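PDB 2ZBC: 83aa long hypothetical transcriptional regulator asnC from Sulfolobus tokodaii, which is a stand-alone RAM module that binds isoleucine between its subunits and probably takes part in amino-acid-responsive transcriptional regulation. Local coordinates for residues A4-N9 / N58-L63; H32-Y35 / I40-K43. All blocks are in the same frame, centred on the assembly; numbering follows the deposited sequence.

Interaction 1: residues A4-N9 / N58-L63; sequences AIVLIN and NTIRKL. With ILE (isoleucine), chain I.
In the helix-on-sheet layer of this RAM (alpha/beta sandwich) domain, I60 of helix 49-60 rests on V6 and I8 of the central strand 3-10. The nearest CA atoms, those of I8 and I60, stand 8.8 Å apart, and no hydrogen bond crosses, so between these segments the contact is made by side chains. The closer touch is I8 CD1 to I60 CG2 at 3.8 Å, the two side chains lying aslant; the second, V6 CG1 to I60 CD1, is slacker at 4.4 Å. The extended chi2 of I60 (-172°) carries CD1 outward to V6, while its CG2 branch meets I8. From I60 the chain folds into a type I turn, closed by L63 N to I60 O at 3.1 Å, which leads R61 away from the strand into an isoleucine pocket. A bend at chi3 (62°) helps turn the guanidinium so that one face lies beneath the ligand: CG2 of the ligand sits 3.7 Å above the guanidinium plane, offset toward the rim, and R61 NE is 3.8 Å from ligand CB. R61 NH1 is hydrogen-bonded to T69 OG1, and R61 NE forms a salt bridge to E15 OE2 of the second subunit. Were the arginine replaced by an alanine, that glutamate would probably lose its charged mate, T69 OG1 this bond, and the ligand's side chain the flat group it packs on. The neighbouring residues I60 and R61 thus divide the chemistry: apolar packing sets this part of the helix against the sheet, while a cationic plate, its nitrogens held by T69 and that glutamate, supports an apolar ligand branch at the subunit boundary.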
# COMPACT_ATOMS: atom_id res chain seq x y z
N ALA A 4 -13.10 -3.23 18.22
CA ALA A 4 -12.26 -3.00 17.12
C ALA A 4 -11.89 -4.35 16.47
O ALA A 4 -11.98 -5.41 17.09
CB ALA A 4 -11.04 -2.25 17.56
N ILE A 5 -11.49 -4.26 15.23
CA ILE A 5 -10.92 -5.39 14.53
C ILE A 5 -9.49 -5.06 14.25
O ILE A 5 -9.22 -3.98 13.70
CB ILE A 5 -11.67 -5.58 13.25
CG1 ILE A 5 -13.13 -5.91 13.46
CG2 ILE A 5 -11.02 -6.70 12.37
CD1 ILE A 5 -13.36 -7.18 14.03
N VAL A 6 -8.55 -5.95 14.66
CA VAL A 6 -7.14 -5.71 14.51
C VAL A 6 -6.55 -6.69 13.51
O VAL A 6 -6.73 -7.89 13.64
CB VAL A 6 -6.40 -5.85 15.86
CG1 VAL A 6 -4.97 -5.48 15.71
CG2 VAL A 6 -7.06 -4.93 16.94
N LEU A 7 -5.89 -6.15 12.50
CA LEU A 7 -5.23 -6.97 11.48
C LEU A 7 -3.74 -7.10 11.89
O LEU A 7 -3.03 -6.09 12.10
CB LEU A 7 -5.34 -6.32 10.10
CG LEU A 7 -6.78 -5.95 9.69
CD1 LEU A 7 -6.83 -5.14 8.44
CD2 LEU A 7 -7.59 -7.23 9.57
N ILE A 8 -3.27 -8.32 12.06
CA ILE A 8 -1.92 -8.53 12.61
C ILE A 8 -1.05 -9.12 11.52
O ILE A 8 -1.50 -10.03 10.82
CB ILE A 8 -2.02 -9.47 13.78
CG1 ILE A 8 -2.86 -8.84 14.92
CG2 ILE A 8 -0.66 -9.73 14.36
CD1 ILE A 8 -3.11 -9.83 16.02
N ASN A 9 0.19 -8.65 11.40
CA ASN A 9 1.21 -9.33 10.60
C ASN A 9 2.20 -9.83 11.58
O ASN A 9 2.62 -9.09 12.49
CB ASN A 9 1.93 -8.43 9.57
CG ASN A 9 1.09 -8.26 8.28
OD1 ASN A 9 1.27 -8.96 7.22
ND2 ASN A 9 0.18 -7.31 8.36
N ASN A 58 0.18 -2.76 24.77
CA ASN A 58 0.95 -3.46 25.79
C ASN A 58 0.87 -4.98 25.84
O ASN A 58 1.62 -5.60 26.56
CB ASN A 58 0.84 -2.75 27.20
CG ASN A 58 1.39 -1.32 27.16
OD1 ASN A 58 0.72 -0.35 27.52
ND2 ASN A 58 2.58 -1.19 26.72
N THR A 59 -0.08 -5.56 25.13
CA THR A 59 -0.21 -7.00 25.01
C THR A 59 0.00 -7.34 23.59
O THR A 59 1.07 -7.84 23.28
CB THR A 59 -1.55 -7.50 25.57
OG1 THR A 59 -1.64 -7.08 26.96
CG2 THR A 59 -1.64 -8.93 25.59
N ILE A 60 -0.92 -7.00 22.68
CA ILE A 60 -0.84 -7.57 21.32
C ILE A 60 0.49 -7.17 20.67
O ILE A 60 1.25 -8.06 20.16
CB ILE A 60 -2.00 -7.11 20.35
CG1 ILE A 60 -3.39 -7.46 20.83
CG2 ILE A 60 -1.82 -7.81 18.95
CD1 ILE A 60 -4.47 -7.18 19.79
N ARG A 61 0.79 -5.86 20.68
CA ARG A 61 2.03 -5.36 20.07
C ARG A 61 3.35 -5.69 20.79
O ARG A 61 4.43 -5.27 20.32
CB ARG A 61 1.96 -3.84 19.81
CG ARG A 61 0.96 -3.54 18.73
CD ARG A 61 0.59 -2.12 18.56
NE ARG A 61 1.62 -1.20 18.19
CZ ARG A 61 2.05 -1.00 16.96
NH1 ARG A 61 1.53 -1.67 15.94
NH2 ARG A 61 2.97 -0.10 16.75
N LYS A 62 3.26 -6.33 21.95
CA LYS A 62 4.42 -6.85 22.63
C LYS A 62 4.54 -8.37 22.57
O LYS A 62 5.47 -8.91 23.14
CB LYS A 62 4.46 -6.28 24.04
CG LYS A 62 4.84 -4.79 23.97
CD LYS A 62 4.97 -4.08 25.30
CE LYS A 62 5.40 -2.59 25.19
NZ LYS A 62 6.92 -2.43 25.41
N LEU A 63 3.61 -9.06 21.94
CA LEU A 63 3.70 -10.52 21.88
C LEU A 63 4.85 -10.92 20.98
O LEU A 63 5.04 -10.33 19.91
CB LEU A 63 2.43 -11.12 21.30
CG LEU A 63 1.11 -10.98 22.10
CD1 LEU A 63 0.02 -11.62 21.32
CD2 LEU A 63 1.20 -11.52 23.56
N ILE I . -1.42 2.16 14.91
CA ILE I . -1.39 0.87 15.67
C ILE I . -2.65 0.01 15.45
O ILE I . -3.58 0.57 14.79
CB ILE I . -1.23 1.14 17.16
CG1 ILE I . -2.51 1.70 17.77
CG2 ILE I . -0.18 2.19 17.36
CD1 ILE I . -2.33 2.02 19.21
OXT ILE I . -2.70 -1.17 15.93

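Interaction 2: residues H32-Y35 / I40-K43; sequences HVVY and IVVK. With ILE (isoleucine), chain J.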
# COMPACT_ATOMS: atom_id res chain seq x y z
N HIS A 32 -8.55 -15.44 13.88
CA HIS A 32 -8.52 -16.27 12.70
C HIS A 32 -7.18 -16.08 12.02
O HIS A 32 -6.81 -14.94 11.79
CB HIS A 32 -9.63 -15.83 11.70
CG HIS A 32 -11.00 -15.58 12.30
ND1 HIS A 32 -11.91 -16.59 12.53
CD2 HIS A 32 -11.63 -14.43 12.64
CE1 HIS A 32 -13.02 -16.07 13.05
NE2 HIS A 32 -12.87 -14.77 13.15
N VAL A 33 -6.49 -17.13 11.58
CA VAL A 33 -5.36 -16.90 10.62
C VAL A 33 -6.00 -16.87 9.24
O VAL A 33 -6.95 -17.64 8.93
CB VAL A 33 -4.29 -18.04 10.68
CG1 VAL A 33 -3.08 -17.90 9.76
CG2 VAL A 33 -3.76 -18.19 12.07
N VAL A 34 -5.39 -16.08 8.36
CA VAL A 34 -5.90 -15.75 7.05
C VAL A 34 -4.83 -15.68 5.99
O VAL A 34 -3.69 -15.36 6.25
CB VAL A 34 -6.67 -14.42 7.03
CG1 VAL A 34 -8.04 -14.53 7.71
CG2 VAL A 34 -5.83 -13.29 7.54
N TYR A 35 -5.23 -16.07 4.77
CA TYR A 35 -4.43 -15.85 3.52
C TYR A 35 -4.60 -14.42 3.04
O TYR A 35 -5.68 -13.78 3.12
CB TYR A 35 -4.85 -16.81 2.41
CG TYR A 35 -4.67 -18.25 2.76
CD1 TYR A 35 -3.44 -18.87 2.63
CD2 TYR A 35 -5.74 -19.03 3.18
CE1 TYR A 35 -3.26 -20.16 2.96
CE2 TYR A 35 -5.56 -20.37 3.46
CZ TYR A 35 -4.33 -20.92 3.34
OH TYR A 35 -4.15 -22.24 3.64
N ILE A 40 -3.26 -12.46 10.66
CA ILE A 40 -4.31 -12.79 11.64
C ILE A 40 -5.29 -11.63 11.81
O ILE A 40 -4.91 -10.45 11.74
CB ILE A 40 -3.66 -13.00 13.01
CG1 ILE A 40 -2.65 -14.16 13.00
CG2 ILE A 40 -4.67 -13.17 14.12
CD1 ILE A 40 -1.91 -14.36 14.30
N VAL A 41 -6.56 -11.99 12.04
CA VAL A 41 -7.65 -11.01 12.21
C VAL A 41 -8.18 -11.31 13.58
O VAL A 41 -8.49 -12.43 13.87
CB VAL A 41 -8.78 -11.15 11.17
CG1 VAL A 41 -9.94 -10.22 11.56
CG2 VAL A 41 -8.32 -10.96 9.80
N VAL A 42 -8.21 -10.33 14.46
CA VAL A 42 -8.84 -10.51 15.76
C VAL A 42 -9.97 -9.51 15.94
O VAL A 42 -9.88 -8.38 15.44
CB VAL A 42 -7.86 -10.35 16.96
CG1 VAL A 42 -6.90 -11.52 17.07
CG2 VAL A 42 -7.15 -9.12 16.92
N LYS A 43 -11.03 -9.93 16.59
CA LYS A 43 -12.00 -8.96 17.14
C LYS A 43 -11.68 -8.73 18.60
O LYS A 43 -11.49 -9.66 19.37
CB LYS A 43 -13.42 -9.48 16.95
CG LYS A 43 -14.48 -8.37 17.17
CD LYS A 43 -15.76 -8.79 16.43
CE LYS A 43 -16.98 -8.60 17.24
NZ LYS A 43 -17.14 -7.26 17.69
N ILE J . -1.04 -14.25 5.31
CA ILE J . 0.07 -15.20 4.95
C ILE J . 0.11 -15.51 3.52
O ILE J . -0.89 -15.18 2.84
CB ILE J . 0.05 -16.47 5.82
CG1 ILE J . -1.06 -17.46 5.43
CG2 ILE J . 0.03 -16.12 7.24
CD1 ILE J . -0.97 -18.81 6.16
OXT ILE J . 1.17 -16.02 3.13
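H32 and V41 form an antiparallel hydrogen-bonded pair, the tight part of this contact. V41 N donates to H32 O over 3.0 Å with an N-H...O angle of 163°; the return bond, H32 N to V41 O, has the same length but is more bent, at 144°. I40 CA makes an additional CA-H...O contact with H32 O, 3.3 Å away. The next pair, V33 and I40, is non-hydrogen-bonded; its side chains face helix 15-22 and meet loosely, V33 CG2 to I40 CG1 at 4.3 Å. V34 crosses V41 at about a right angle: with chi1 at -73°, both V34 methyls are directed at V41, and V34 CG2 lies 4.1 Å from V41 CG2. Beyond V33 the pairing with 40-43 stops, and the loose side is given over to the ligand rather than to the partner strand. V34 O accepts a 3.0 Å hydrogen bond from the ligand N, and Y35 CD1 lies 3.9 Å from ligand CG1, which approaches the ring obliquely. H32 and V34 also pair with a strand of the third subunit, carrying the sheet across that interface. The arrangement is a beta hairpin of the RAM domain, whose end and connecting loop help form an isoleucine site completed by the fourth subunit.

In the fold
Both contacts are buried, but interaction 1 lies near the centre of the chain and interaction 2 farther out, where its strand pairs with one of the third subunit, though R61 also takes 4-9/58-63 to a subunit boundary. They share one sheet: strand 3-10 neighbours strand 40-45, with I8 N 2.7 Å from I40 O in a probable hydrogen bond. Interaction 2 is nested within the loop that interaction 1 closes. Their chemistry follows their place: methyl packing between layers in interaction 1, paired backbone bonds within a layer in interaction 2. They supply complementary halves of the same kind of inter-subunit isoleucine site, at two separate ligand molecules: R61 one half, V34 and Y35 the other.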